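Side-chain contact in ZINC phosphodiesterase ELAC protein 1 (PDB 3ZWF), which removes 2',3'-cyclic phosphate from tRNAs during their repair and, as a two-zinc endonuclease, shows some tRNA 3'-processing activity: residues A[163-166]-A[172-175]. Sequence-based numbering, arbitrary orientation.
Sequences YLLF and VVKA
Val173 is paired with two successive residues, Leu165 and Phe166, the signature of a classic beta bulge, the extra residue being taken up by the 163-166 strand of an antiparallel hairpin. Val173 O accepts two backbone bonds, from Leu165 N at 2.9 Å and from the more distant Phe166 N at 3.3 Å. Within the bulge, Val173 N returns a nearly straight bond to Phe166 O (N-H...O 173°). Toward the start of the 163-166 strand, Tyr163 and Ala175 form a regular hydrogen-bonded pair.

Leu165 can be followed outward: its CB lies 3.3 Å from Val173 O, CG comes near that oxygen and Ala175 N, and CD1 reaches Val173 CG1 at 4.1 Å and Ala175 CB a little farther off. A branched apolar chain suits this buried place, and small Ala175 lets Tyr163 CD1 approach too. Chi1 of Phe166 (55°) tucks CG over its own backbone, and the ring lies alongside beta-branched Val173, which presents CB over one face in a CH-pi contact and CG2 to CZ at 3.4 Å. On the more exposed face, Lys174 lays its extended methylenes against Leu164 CD1, CE at 3.9 Å, while NZ reaches a long, weak ion pair with Glu160.

Strand 184-191 continues the sheet beyond 171-179, while Phe57 of strand 53-57 and Leu121 of strand 116-121 pack on the Leu165 side, joining the two sheets of the metallo-beta-lactamase fold.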
# COMPACT_ATOMS: atom_id res chain seq x y z
N TYR A 163 25.82 7.43 9.88
CA TYR A 163 25.72 5.98 9.77
C TYR A 163 26.35 5.58 8.45
O TYR A 163 25.93 6.08 7.39
CB TYR A 163 24.26 5.52 9.74
CG TYR A 163 23.41 5.97 10.90
CD1 TYR A 163 22.88 7.26 10.95
CD2 TYR A 163 23.07 5.11 11.95
CE1 TYR A 163 22.09 7.67 12.01
CE2 TYR A 163 22.30 5.55 13.03
CZ TYR A 163 21.82 6.82 13.03
OH TYR A 163 21.06 7.26 14.08
N LEU A 164 27.30 4.64 8.49
CA LEU A 164 27.91 4.14 7.26
C LEU A 164 27.04 3.04 6.70
O LEU A 164 26.82 2.02 7.35
CB LEU A 164 29.35 3.62 7.48
CG LEU A 164 30.08 3.18 6.20
CD1 LEU A 164 30.11 4.29 5.13
CD2 LEU A 164 31.48 2.69 6.54
N LEU A 165 26.48 3.27 5.52
CA LEU A 165 25.63 2.25 4.90
C LEU A 165 26.52 1.31 4.08
O LEU A 165 26.54 0.09 4.32
CB LEU A 165 24.50 2.88 4.11
CG LEU A 165 23.62 3.83 4.93
CD1 LEU A 165 22.28 4.19 4.18
CD2 LEU A 165 23.32 3.27 6.36
N PHE A 166 27.29 1.87 3.15
CA PHE A 166 28.31 1.11 2.42
C PHE A 166 29.32 2.02 1.77
O PHE A 166 29.06 3.19 1.53
CB PHE A 166 27.70 0.13 1.40
CG PHE A 166 26.76 0.77 0.42
CD1 PHE A 166 25.43 0.90 0.70
CD2 PHE A 166 27.25 1.28 -0.80
CE1 PHE A 166 24.56 1.48 -0.22
CE2 PHE A 166 26.41 1.87 -1.71
CZ PHE A 166 25.05 1.98 -1.43
N VAL A 172 30.22 5.98 -1.88
CA VAL A 172 30.09 5.95 -0.41
C VAL A 172 28.73 6.50 -0.08
O VAL A 172 28.40 7.63 -0.49
CB VAL A 172 31.14 6.82 0.31
CG1 VAL A 172 31.10 6.53 1.80
CG2 VAL A 172 32.49 6.55 -0.22
N VAL A 173 27.93 5.71 0.64
CA VAL A 173 26.59 6.11 1.06
C VAL A 173 26.45 6.09 2.58
O VAL A 173 26.83 5.12 3.25
CB VAL A 173 25.49 5.26 0.38
CG1 VAL A 173 24.10 5.72 0.79
CG2 VAL A 173 25.67 5.32 -1.12
N LYS A 174 25.95 7.20 3.11
CA LYS A 174 25.81 7.41 4.55
C LYS A 174 24.44 7.95 4.85
O LYS A 174 23.81 8.52 3.97
CB LYS A 174 26.88 8.38 5.08
CG LYS A 174 28.28 7.85 4.95
CD LYS A 174 29.31 8.86 5.40
CE LYS A 174 30.65 8.18 5.42
NZ LYS A 174 31.64 9.21 5.75
N ALA A 175 23.98 7.73 6.08
CA ALA A 175 22.76 8.35 6.58
C ALA A 175 23.12 9.32 7.71
O ALA A 175 24.17 9.22 8.36
CB ALA A 175 21.75 7.33 7.06